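Local coordinates for protein dehalogenase (Rhodospirillaceae, PDB 6A41) that probably cleaves carbon-halogen bonds, working as a tetrameric dehalogenase built on the short-chain dehydrogenase/reductase (Rossmann) fold, at residues Phe133-Pro139 and Arg153-Leu159; Glu216-Thr220 and Val236-Ala240; Asn83-Pro87 and Asp103-Met108; Ser179-Glu183 and His239-Trp243. One frame throughout, in Å; residues are numbered along the deposited sequence.

All four contacts belong to one Rossmann fold, a seven-stranded parallel sheet flanked by helices. Along the chain contact 3 comes first, then contact 1; contact 2 ends on strand 236-239 and contact 4 on the loop after it, sharing His239 and Ala240. Contact 1 touches the other three, its centre about 10 Å from that of contact 3 and 13 Å from those of contacts 2 and 4. Contacts 2 and 4 have centres about 8 Å apart, contacts 2 and 3 about 19 Å. Contact 1 and the probable halide loop of contact 4 mark the probable active site; contact 2 packs helix 214-225 on the sheet. Contacts 1 and 3 face the second subunit, 2 and 4 the third.

Contact 1. Residues Phe133-Pro139 and Arg153-Leu159; sequences FVSSAAP and RAAGNGL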
loop_
_atom_site.group_PDB
_atom_site.type_symbol
_atom_site.label_atom_id
_atom_site.label_comp_id
_atom_site.label_asym_id
_atom_site.label_seq_id
_atom_site.Cartn_x
_atom_site.Cartn_y
_atom_site.Cartn_z
ATOM N N PHE A 133 -18.300 -2.552 -2.332
ATOM C CA PHE A 133 -18.039 -3.946 -2.161
ATOM C C PHE A 133 -17.821 -4.226 -0.704
ATOM O O PHE A 133 -16.871 -3.655 -0.054
ATOM C CB PHE A 133 -16.859 -4.395 -3.039
ATOM C CG PHE A 133 -17.122 -4.331 -4.527
ATOM C CD1 PHE A 133 -17.010 -3.143 -5.213
ATOM C CD2 PHE A 133 -17.377 -5.453 -5.244
ATOM C CE1 PHE A 133 -17.219 -3.061 -6.586
ATOM C CE2 PHE A 133 -17.626 -5.368 -6.635
ATOM C CZ PHE A 133 -17.595 -4.155 -7.259
ATOM N N VAL A 134 -18.550 -5.127 -0.127
ATOM C CA VAL A 134 -18.197 -5.521 1.263
ATOM C C VAL A 134 -17.223 -6.674 1.151
ATOM O O VAL A 134 -17.583 -7.733 0.625
ATOM C CB VAL A 134 -19.339 -5.997 2.077
ATOM C CG1 VAL A 134 -18.943 -6.102 3.536
ATOM C CG2 VAL A 134 -20.466 -4.980 1.936
ATOM N N SER A 135 -15.986 -6.428 1.591
ATOM C CA SER A 135 -14.873 -7.352 1.287
ATOM C C SER A 135 -14.051 -7.645 2.574
ATOM O O SER A 135 -14.601 -7.513 3.675
ATOM C CB SER A 135 -13.943 -6.772 0.181
ATOM O OG SER A 135 -13.057 -7.760 -0.329
ATOM N N SER A 136 -12.801 -8.039 2.421
ATOM C CA SER A 136 -11.982 -8.473 3.500
ATOM C C SER A 136 -10.698 -7.725 3.602
ATOM O O SER A 136 -10.172 -7.334 2.535
ATOM C CB SER A 136 -11.727 -9.963 3.395
ATOM O OG SER A 136 -10.810 -10.400 4.361
ATOM N N ALA A 137 -10.229 -7.437 4.817
ATOM C CA ALA A 137 -8.877 -6.925 5.020
ATOM C C ALA A 137 -7.772 -8.022 4.825
ATOM O O ALA A 137 -6.585 -7.702 4.887
ATOM C CB ALA A 137 -8.671 -6.211 6.394
ATOM N N ALA A 138 -8.172 -9.291 4.740
ATOM C CA ALA A 138 -7.193 -10.314 4.779
ATOM C C ALA A 138 -6.053 -10.156 3.731
ATOM O O ALA A 138 -4.900 -10.332 4.106
ATOM C CB ALA A 138 -7.778 -11.667 4.593
ATOM N N PRO A 139 -6.379 -9.753 2.472
ATOM C CA PRO A 139 -5.291 -9.575 1.496
ATOM C C PRO A 139 -4.266 -8.549 1.872
ATOM O O PRO A 139 -3.132 -8.604 1.352
ATOM C CB PRO A 139 -6.034 -9.116 0.247
ATOM C CG PRO A 139 -7.379 -9.636 0.423
ATOM C CD PRO A 139 -7.658 -9.507 1.867
ATOM N N ARG A 153 -10.652 -12.786 -2.239
ATOM C CA ARG A 153 -10.950 -11.436 -1.682
ATOM C C ARG A 153 -10.082 -10.409 -2.374
ATOM O O ARG A 153 -10.500 -9.315 -2.627
ATOM C CB ARG A 153 -10.634 -11.410 -0.211
ATOM C CG ARG A 153 -11.692 -12.118 0.604
ATOM C CD ARG A 153 -13.039 -11.458 0.500
ATOM N NE ARG A 153 -14.066 -11.902 1.425
ATOM C CZ ARG A 153 -15.352 -11.535 1.308
ATOM N NH1 ARG A 153 -15.806 -10.821 0.276
ATOM N NH2 ARG A 153 -16.197 -11.957 2.184
ATOM N N ALA A 154 -8.821 -10.761 -2.618
ATOM C CA ALA A 154 -7.957 -9.828 -3.390
ATOM C C ALA A 154 -8.566 -9.521 -4.787
ATOM O O ALA A 154 -8.393 -8.436 -5.263
ATOM C CB ALA A 154 -6.564 -10.395 -3.576
ATOM N N ALA A 155 -9.144 -10.535 -5.442
ATOM C CA ALA A 155 -9.760 -10.337 -6.782
ATOM C C ALA A 155 -10.893 -9.354 -6.671
ATOM O O ALA A 155 -11.021 -8.454 -7.508
ATOM C CB ALA A 155 -10.251 -11.651 -7.373
ATOM N N GLY A 156 -11.649 -9.492 -5.611
ATOM C CA GLY A 156 -12.751 -8.571 -5.332
ATOM C C GLY A 156 -12.235 -7.160 -5.168
ATOM O O GLY A 156 -12.739 -6.191 -5.812
ATOM N N ASN A 157 -11.291 -6.995 -4.235
ATOM C CA ASN A 157 -10.712 -5.701 -3.988
ATOM C C ASN A 157 -10.111 -5.115 -5.281
ATOM O O ASN A 157 -10.064 -3.922 -5.467
ATOM C CB ASN A 157 -9.610 -5.753 -2.895
ATOM C CG ASN A 157 -10.180 -6.012 -1.514
ATOM O OD1 ASN A 157 -11.394 -5.947 -1.298
ATOM N ND2 ASN A 157 -9.325 -6.362 -0.577
ATOM N N GLY A 158 -9.572 -5.974 -6.093
ATOM C CA GLY A 158 -8.930 -5.619 -7.364
ATOM C C GLY A 158 -9.875 -5.168 -8.509
ATOM O O GLY A 158 -9.353 -4.585 -9.464
ATOM N N LEU A 159 -11.170 -5.241 -8.307
ATOM C CA LEU A 159 -12.108 -4.529 -9.223
ATOM C C LEU A 159 -12.229 -3.002 -8.989
ATOM O O LEU A 159 -12.533 -2.253 -9.908
ATOM C CB LEU A 159 -13.442 -5.144 -9.099
ATOM C CG LEU A 159 -13.534 -6.598 -9.583
ATOM C CD1 LEU A 159 -14.830 -7.121 -9.065
ATOM C CD2 LEU A 159 -13.584 -6.570 -11.098
HETATM O O HOH W 1 -14.370 -9.609 -1.911
#
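Ser135 turns its OG trans to the backbone N (chi1 -167°) and Asn157 folds CG back beside its own N (chi1 -70°), which brings Ser135 OG within 2.6 Å of Asn157 OD1. The hydroxyl donates from above the amide plane, 40° out of it, and not along a lone pair. ND2 of the same amide sends a weak hydrogen bond to Ser136 O (3.4 Å), so both ends of the amide are tied and its rotation is restrained. Arg153, bent at chi2, passes Ser136 with its CD 3.5 Å from Ser136 CB and lays one guanidinium face over the Ser135-Ser136 backbone. In the plane of that group, Arg153 NH1 donates to a water (2.9 Å) that in turn donates to Ser135 OG (2.8 Å). Strand 129-136 thus meets helix 147-158 of the Rossmann fold, and Ser136, Tyr149 and Arg153 have the spacing of the Ser-Tyr-Arg catalytic triad of halohydrin dehalogenases; Arg153 NE is hydrogen-bonded to Tyr149 OH. Ser136 OG accepts from Ala138 N at 2.9 Å in an ST turn leading to Pro139, whose CG packs 3.5 Å from Ala154 N. Phe133 and Leu159 cross at about a right angle, Phe133 CE2 against Leu159 CD1.

Contact 2. Residues Glu216-Thr220 and Val236-Ala240; sequences ELGAT and VLPHA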
loop_
_atom_site.group_PDB
_atom_site.type_symbol
_atom_site.label_atom_id
_atom_site.label_comp_id
_atom_site.label_asym_id
_atom_site.label_seq_id
_atom_site.Cartn_x
_atom_site.Cartn_y
_atom_site.Cartn_z
ATOM N N GLU A 216 -20.899 -1.140 13.436
ATOM C CA GLU A 216 -19.708 -0.376 13.041
ATOM C C GLU A 216 -19.420 -0.601 11.569
ATOM O O GLU A 216 -19.180 0.376 10.808
ATOM C CB GLU A 216 -18.440 -0.711 13.864
ATOM C CG GLU A 216 -18.502 -0.152 15.253
ATOM C CD GLU A 216 -17.530 -0.779 16.302
ATOM O OE1 GLU A 216 -17.173 -1.956 16.239
ATOM O OE2 GLU A 216 -17.148 -0.003 17.206
ATOM N N LEU A 217 -19.428 -1.877 11.193
ATOM C CA LEU A 217 -19.302 -2.195 9.710
ATOM C C LEU A 217 -20.442 -1.557 8.950
ATOM O O LEU A 217 -20.205 -0.946 7.887
ATOM C CB LEU A 217 -19.241 -3.675 9.523
ATOM C CG LEU A 217 -19.020 -4.198 8.103
ATOM C CD1 LEU A 217 -17.882 -3.573 7.433
ATOM C CD2 LEU A 217 -18.780 -5.681 8.123
ATOM N N GLY A 218 -21.670 -1.696 9.495
ATOM C CA GLY A 218 -22.827 -1.052 8.815
ATOM C C GLY A 218 -22.688 0.504 8.665
ATOM O O GLY A 218 -22.988 1.078 7.579
ATOM N N ALA A 219 -22.232 1.158 9.715
ATOM C CA ALA A 219 -22.054 2.571 9.698
ATOM C C ALA A 219 -20.960 2.975 8.663
ATOM O O ALA A 219 -21.092 4.021 8.005
ATOM C CB ALA A 219 -21.703 3.215 11.084
ATOM N N THR A 220 -19.918 2.177 8.567
ATOM C CA THR A 220 -18.887 2.409 7.535
ATOM C C THR A 220 -19.382 2.340 6.129
ATOM O O THR A 220 -19.112 3.193 5.283
ATOM C CB THR A 220 -17.650 1.537 7.832
ATOM O OG1 THR A 220 -17.185 1.820 9.199
ATOM C CG2 THR A 220 -16.601 1.874 6.883
ATOM N N VAL A 236 -10.042 0.850 -0.913
ATOM C CA VAL A 236 -10.388 -0.299 -0.035
ATOM C C VAL A 236 -10.116 0.107 1.436
ATOM O O VAL A 236 -8.946 0.265 1.796
ATOM C CB VAL A 236 -9.519 -1.528 -0.403
ATOM C CG1 VAL A 236 -9.862 -2.624 0.625
ATOM C CG2 VAL A 236 -9.811 -1.903 -1.825
ATOM N N LEU A 237 -11.166 0.410 2.185
ATOM C CA LEU A 237 -11.131 0.958 3.533
ATOM C C LEU A 237 -11.058 -0.203 4.541
ATOM O O LEU A 237 -12.047 -0.932 4.789
ATOM C CB LEU A 237 -12.328 1.827 3.758
ATOM C CG LEU A 237 -12.700 2.391 5.090
ATOM C CD1 LEU A 237 -11.488 2.841 5.754
ATOM C CD2 LEU A 237 -13.708 3.547 4.893
ATOM N N PRO A 238 -9.886 -0.396 5.168
ATOM C CA PRO A 238 -9.757 -1.422 6.214
ATOM C C PRO A 238 -10.584 -1.166 7.450
ATOM O O PRO A 238 -10.667 -0.022 7.970
ATOM C CB PRO A 238 -8.270 -1.444 6.528
ATOM C CG PRO A 238 -7.720 -0.592 5.435
ATOM C CD PRO A 238 -8.700 0.420 5.105
ATOM N N HIS A 239 -11.297 -2.199 7.859
ATOM C CA HIS A 239 -12.228 -2.129 8.965
ATOM C C HIS A 239 -12.032 -3.387 9.797
ATOM O O HIS A 239 -12.790 -4.258 9.800
ATOM C CB HIS A 239 -13.647 -2.018 8.429
ATOM C CG HIS A 239 -14.654 -1.765 9.483
ATOM N ND1 HIS A 239 -15.167 -2.780 10.248
ATOM C CD2 HIS A 239 -15.214 -0.615 9.929
ATOM C CE1 HIS A 239 -16.058 -2.265 11.102
ATOM N NE2 HIS A 239 -16.131 -0.964 10.921
ATOM N N ALA A 240 -10.913 -3.356 10.551
ATOM C CA ALA A 240 -10.444 -4.505 11.263
ATOM C C ALA A 240 -9.743 -4.175 12.548
ATOM O O ALA A 240 -8.863 -4.920 12.949
ATOM C CB ALA A 240 -9.497 -5.246 10.358
#
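The imidazole of His239 pushes against the first two turns of helix 214-225 and makes almost all of the close packing here. With CG trans to its backbone N (chi1 -173°), the ring is carried off the strand toward the helix, where CE1 of His239 comes to 3.4 Å from Leu217 N. Leu217 CD1 sits over one face of the ring in a CH-pi contact, 4.2 Å from the centroid, while Glu216 CB meets the ring at its edge, in plane. His239 ND1 is a buried nitrogen with no partner in the model. Thr220 OG1 approaches His239 CD2 at 3.2 Å. Within the helix the hydroxyl donates to Glu216 O at 2.9 Å; the same carbonyl accepts from Thr220 N on the opposite face of its plane, so two bonds grip it.

The packing is sparser away from the ring. Toward the start of the strand, the methyl pair Thr220 CG2 and Leu237 CD2, 3.9 Å apart, is the single link. The Glu216 carboxylate turns elsewhere: OE1 of Glu216 lies 5.5 Å from His239 NE2, forms a salt bridge with Arg210 and accepts from the backbone N of Lys213. Phe223 and Phe231 of the third subunit pack against Thr220 and Glu216. Helix and strand run nearly antiparallel, at 161°, an arrangement typical of the final helix and edge strand that complete the parallel sheet of a Rossmann fold.

Contact 3. Residues Asn83-Pro87 and Asp103-Met108; sequences NDAYP and DALEVM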
loop_
_atom_site.group_PDB
_atom_site.type_symbol
_atom_site.label_atom_id
_atom_site.label_comp_id
_atom_site.label_asym_id
_atom_site.label_seq_id
_atom_site.Cartn_x
_atom_site.Cartn_y
_atom_site.Cartn_z
ATOM N N ASN A 83 -22.605 -7.302 -0.931
ATOM C CA ASN A 83 -22.338 -7.992 0.290
ATOM C C ASN A 83 -22.152 -9.484 -0.041
ATOM O O ASN A 83 -23.070 -10.219 -0.216
ATOM C CB ASN A 83 -23.470 -7.709 1.246
ATOM C CG ASN A 83 -23.369 -8.494 2.524
ATOM O OD1 ASN A 83 -22.373 -8.378 3.278
ATOM N ND2 ASN A 83 -24.381 -9.264 2.816
ATOM N N ASP A 84 -20.903 -9.857 -0.267
ATOM C CA ASP A 84 -20.517 -11.138 -0.828
ATOM C C ASP A 84 -19.645 -11.888 0.180
ATOM O O ASP A 84 -18.736 -11.304 0.788
ATOM C CB ASP A 84 -19.774 -10.923 -2.174
ATOM C CG ASP A 84 -20.571 -10.000 -3.084
ATOM O OD1 ASP A 84 -21.637 -10.421 -3.545
ATOM O OD2 ASP A 84 -20.151 -8.823 -3.244
ATOM N N ALA A 85 -19.974 -13.172 0.374
ATOM C CA ALA A 85 -19.294 -14.020 1.336
ATOM C C ALA A 85 -19.358 -15.495 0.973
ATOM O O ALA A 85 -20.425 -15.985 0.751
ATOM C CB ALA A 85 -19.820 -13.834 2.700
ATOM N N TYR A 86 -18.169 -16.086 0.828
ATOM C CA TYR A 86 -17.931 -17.521 0.661
ATOM C C TYR A 86 -17.060 -17.991 1.857
ATOM O O TYR A 86 -16.265 -17.170 2.369
ATOM C CB TYR A 86 -17.191 -17.772 -0.699
ATOM C CG TYR A 86 -16.935 -19.220 -1.052
ATOM C CD1 TYR A 86 -17.904 -20.027 -1.645
ATOM C CD2 TYR A 86 -15.738 -19.827 -0.682
ATOM C CE1 TYR A 86 -17.685 -21.401 -1.907
ATOM C CE2 TYR A 86 -15.468 -21.178 -0.963
ATOM C CZ TYR A 86 -16.436 -21.938 -1.592
ATOM O OH TYR A 86 -16.120 -23.242 -1.805
ATOM N N PRO A 87 -17.215 -19.240 2.327
ATOM C CA PRO A 87 -16.465 -19.646 3.525
ATOM C C PRO A 87 -14.953 -19.548 3.344
ATOM O O PRO A 87 -14.463 -19.757 2.225
ATOM C CB PRO A 87 -16.873 -21.090 3.775
ATOM C CG PRO A 87 -18.167 -21.240 3.060
ATOM C CD PRO A 87 -18.192 -20.274 1.910
ATOM N N ASP A 103 -14.922 -21.749 -7.016
ATOM C CA ASP A 103 -16.152 -21.348 -6.331
ATOM C C ASP A 103 -15.981 -20.048 -5.494
ATOM O O ASP A 103 -16.868 -19.188 -5.543
ATOM C CB ASP A 103 -16.716 -22.470 -5.454
ATOM C CG ASP A 103 -17.187 -23.670 -6.293
ATOM O OD1 ASP A 103 -17.198 -23.616 -7.572
ATOM O OD2 ASP A 103 -17.486 -24.718 -5.729
ATOM N N ALA A 104 -14.864 -19.902 -4.752
ATOM C CA ALA A 104 -14.586 -18.670 -4.016
ATOM C C ALA A 104 -14.481 -17.506 -4.910
ATOM O O ALA A 104 -15.038 -16.427 -4.616
ATOM C CB ALA A 104 -13.325 -18.838 -3.217
ATOM N N LEU A 105 -13.805 -17.691 -6.040
ATOM C CA LEU A 105 -13.693 -16.594 -6.999
ATOM C C LEU A 105 -15.017 -16.292 -7.589
ATOM O O LEU A 105 -15.313 -15.087 -7.913
ATOM C CB LEU A 105 -12.734 -16.996 -8.108
ATOM C CG LEU A 105 -11.278 -17.066 -7.673
ATOM C CD1 LEU A 105 -10.410 -17.847 -8.615
ATOM C CD2 LEU A 105 -10.666 -15.685 -7.481
ATOM N N GLU A 106 -15.812 -17.317 -7.846
ATOM C CA GLU A 106 -17.156 -17.055 -8.421
ATOM C C GLU A 106 -18.010 -16.154 -7.520
ATOM O O GLU A 106 -18.678 -15.208 -7.990
ATOM C CB GLU A 106 -17.907 -18.328 -8.705
ATOM C CG GLU A 106 -19.266 -18.146 -9.351
ATOM C CD GLU A 106 -19.126 -17.778 -10.850
ATOM O OE1 GLU A 106 -18.038 -18.008 -11.453
ATOM O OE2 GLU A 106 -20.076 -17.181 -11.380
ATOM N N VAL A 107 -18.033 -16.516 -6.227
ATOM C CA VAL A 107 -18.872 -15.829 -5.266
ATOM C C VAL A 107 -18.367 -14.409 -4.929
ATOM O O VAL A 107 -19.166 -13.503 -4.751
ATOM C CB VAL A 107 -19.074 -16.724 -4.041
ATOM C CG1 VAL A 107 -19.767 -15.940 -2.936
ATOM C CG2 VAL A 107 -19.822 -18.022 -4.381
HETATM N N MSE A 108 -17.041 -14.190 -4.883
HETATM C CA MSE A 108 -16.477 -13.040 -4.291
HETATM C C MSE A 108 -15.947 -12.068 -5.351
HETATM O O MSE A 108 -15.648 -10.930 -4.997
HETATM C CB MSE A 108 -15.409 -13.312 -3.153
HETATM C CG MSE A 108 -16.198 -13.992 -2.016
HETATM SE SE MSE A 108 -15.123 -14.326 -0.438
HETATM C CE MSE A 108 -13.841 -15.641 -1.212
HETATM O O HOH W 2 -21.736 -13.266 -4.078
#
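Tyr86 lies flat on helix 98-126 at Ala104, where the loop leaving strand 79-83 folds over the helix that follows it in the Rossmann fold. Asn83 to Ala85, with the residue before them, stand where classical short-chain dehydrogenases have the NNAG motif.

Ring contacts come first. CG of Tyr86 is trans to the backbone N (chi1 -177°), sending the ring along the helix surface. Ala104 CA stands over one face in a CH-pi contact, 3.9 Å from the centroid and 21° off the normal, and Ala104 CB touches Tyr86 CD2 at 3.6 Å. The ring's opposite face is backed by Pro87 CD, so the tyrosine is sandwiched between its own neighbour and the helix. At the phenol end, Asp103 CB lies 3.8 Å from Tyr86 OH.

Apolar packing carries on at the base of the side chain. Val107 CG1 lies 3.9 Å from Tyr86 CB, and the bend of the selenomethionine Met108 at chi3 brings its terminal methyl CE to 4.0 Å from the same methylene. Met108 SE approaches Tyr86 N, at 3.7 Å.

Polar links involve the loop backbone and one water. Asp84 O accepts from Arg153 NH2, and Tyr86 O is hydrogen-bonded to Tyr187 OH. A water donates both to Asp84 OD1 (2.9 Å) and to Val107 O (2.7 Å), bridging carboxylate and helix.

Contact 4. Residues Ser179-Glu183 and His239-Trp243; sequences SNYVE and HAGGW
Tyr181 and Trp243 meet edge-to-face: the edge of the phenol ring points at the five-membered ring of the indole, with centroids 4.8 Å apart and planes at 67°. CE2 is the atom that does the touching, Tyr181 CE2 lying 3.5 Å from Trp243 CD1. In Trp243, chi1 178° carries the indole toward Tyr181 and chi2 93° sets its face. Over the same face, but above the six-membered ring, stands the end of the Asn180 side chain, its amide plane nearly perpendicular to that of the indole. Asn180 also packs its CB on Ala240 CB at 3.8 Å. Val182 comes to the imidazole of His239 from another side: its CG2 lies in the ring plane, at the edge, 3.6 Å from His239 ND1.

Ser179 and His239 form a parallel beta bridge, and Asn180 N donates to His239 O at 3.1 Å. CA-H...O contacts reinforce the pairing, from Ser179 CA to His239 O (3.4 Å) and from Ala240 CA to Asn180 O (3.3 Å). Beyond the bridge the chain reverses in a type I' turn, Ala240 to Trp243, closed by Trp243 N donating to Ala240 O at 3.0 Å; Gly241 and Gly242 supply its positive phi angles. In halohydrin dehalogenases the loop after the strand equivalent to 172-179 lines the halide pocket, and 179-183 probably corresponds to it. The contact joins the ends of strands 172-179 and 236-239, with strand 129-136 bonded to Ser179 and helix 214-225 packed against Ser179 and His239, while Phe231 of the third subunit touches Tyr181 and Val182.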
loop_
_atom_site.group_PDB
_atom_site.type_symbol
_atom_site.label_atom_id
_atom_site.label_comp_id
_atom_site.label_asym_id
_atom_site.label_seq_id
_atom_site.Cartn_x
_atom_site.Cartn_y
_atom_site.Cartn_z
ATOM N N SER A 179 -13.277 -5.642 5.587
ATOM C CA SER A 179 -13.554 -6.072 6.982
ATOM C C SER A 179 -12.675 -7.185 7.480
ATOM O O SER A 179 -12.203 -8.036 6.739
ATOM C CB SER A 179 -15.008 -6.562 7.127
ATOM O OG SER A 179 -15.448 -6.612 8.479
ATOM N N ASN A 180 -12.435 -7.194 8.791
ATOM C CA ASN A 180 -12.002 -8.435 9.466
ATOM C C ASN A 180 -12.316 -8.265 10.981
ATOM O O ASN A 180 -12.400 -7.183 11.503
ATOM C CB ASN A 180 -10.455 -8.732 9.277
ATOM C CG ASN A 180 -10.054 -10.276 9.358
ATOM O OD1 ASN A 180 -8.848 -10.628 9.208
ATOM N ND2 ASN A 180 -10.978 -11.116 9.626
ATOM N N TYR A 181 -12.489 -9.396 11.668
ATOM C CA TYR A 181 -12.780 -9.457 13.076
ATOM C C TYR A 181 -14.047 -8.714 13.463
ATOM O O TYR A 181 -14.045 -8.136 14.563
ATOM C CB TYR A 181 -11.550 -8.951 13.900
ATOM C CG TYR A 181 -10.377 -9.841 13.655
ATOM C CD1 TYR A 181 -10.384 -11.083 14.194
ATOM C CD2 TYR A 181 -9.282 -9.456 12.917
ATOM C CE1 TYR A 181 -9.377 -11.974 13.991
ATOM C CE2 TYR A 181 -8.252 -10.318 12.666
ATOM C CZ TYR A 181 -8.267 -11.602 13.235
ATOM O OH TYR A 181 -7.268 -12.564 12.988
ATOM N N VAL A 182 -15.067 -8.681 12.584
ATOM C CA VAL A 182 -16.347 -8.060 12.860
ATOM C C VAL A 182 -17.352 -9.177 13.111
ATOM O O VAL A 182 -17.454 -10.099 12.270
ATOM C CB VAL A 182 -16.870 -7.195 11.741
ATOM C CG1 VAL A 182 -18.270 -6.655 12.102
ATOM C CG2 VAL A 182 -15.914 -6.077 11.432
ATOM N N GLU A 183 -18.033 -9.117 14.265
ATOM C CA GLU A 183 -19.110 -10.082 14.595
ATOM C C GLU A 183 -20.017 -10.159 13.387
ATOM O O GLU A 183 -20.600 -9.160 12.977
ATOM C CB GLU A 183 -19.902 -9.647 15.795
ATOM C CG GLU A 183 -19.015 -9.586 17.017
ATOM C CD GLU A 183 -19.716 -8.982 18.261
ATOM O OE1 GLU A 183 -20.902 -8.600 18.164
ATOM O OE2 GLU A 183 -19.053 -8.901 19.307
ATOM N N HIS A 239 -11.297 -2.199 7.859
ATOM C CA HIS A 239 -12.228 -2.129 8.965
ATOM C C HIS A 239 -12.032 -3.387 9.797
ATOM O O HIS A 239 -12.790 -4.258 9.800
ATOM C CB HIS A 239 -13.647 -2.018 8.429
ATOM C CG HIS A 239 -14.654 -1.765 9.483
ATOM N ND1 HIS A 239 -15.167 -2.780 10.248
ATOM C CD2 HIS A 239 -15.214 -0.615 9.929
ATOM C CE1 HIS A 239 -16.058 -2.265 11.102
ATOM N NE2 HIS A 239 -16.131 -0.964 10.921
ATOM N N ALA A 240 -10.913 -3.356 10.551
ATOM C CA ALA A 240 -10.444 -4.505 11.263
ATOM C C ALA A 240 -9.743 -4.175 12.548
ATOM O O ALA A 240 -8.863 -4.920 12.949
ATOM C CB ALA A 240 -9.497 -5.246 10.358
ATOM N N GLY A 241 -10.142 -3.096 13.227
ATOM C CA GLY A 241 -9.614 -2.782 14.510
ATOM C C GLY A 241 -8.126 -2.481 14.570
ATOM O O GLY A 241 -7.505 -2.690 15.581
ATOM N N GLY A 242 -7.575 -2.080 13.460
ATOM C CA GLY A 242 -6.114 -1.867 13.331
ATOM C C GLY A 242 -5.261 -3.082 12.851
ATOM O O GLY A 242 -4.081 -2.936 12.633
ATOM N N TRP A 243 -5.915 -4.215 12.641
ATOM C CA TRP A 243 -5.213 -5.436 12.265
ATOM C C TRP A 243 -4.574 -5.243 10.871
ATOM O O TRP A 243 -3.514 -5.838 10.614
ATOM C CB TRP A 243 -6.187 -6.605 12.324
ATOM C CG TRP A 243 -5.655 -7.910 11.936
ATOM C CD1 TRP A 243 -5.112 -8.873 12.773
ATOM C CD2 TRP A 243 -5.698 -8.492 10.616
ATOM N NE1 TRP A 243 -4.717 -9.950 12.032
ATOM C CE2 TRP A 243 -5.129 -9.787 10.726
ATOM C CE3 TRP A 243 -6.159 -8.024 9.350
ATOM C CZ2 TRP A 243 -4.956 -10.637 9.637
ATOM C CZ3 TRP A 243 -5.995 -8.884 8.228
ATOM C CH2 TRP A 243 -5.428 -10.193 8.400
#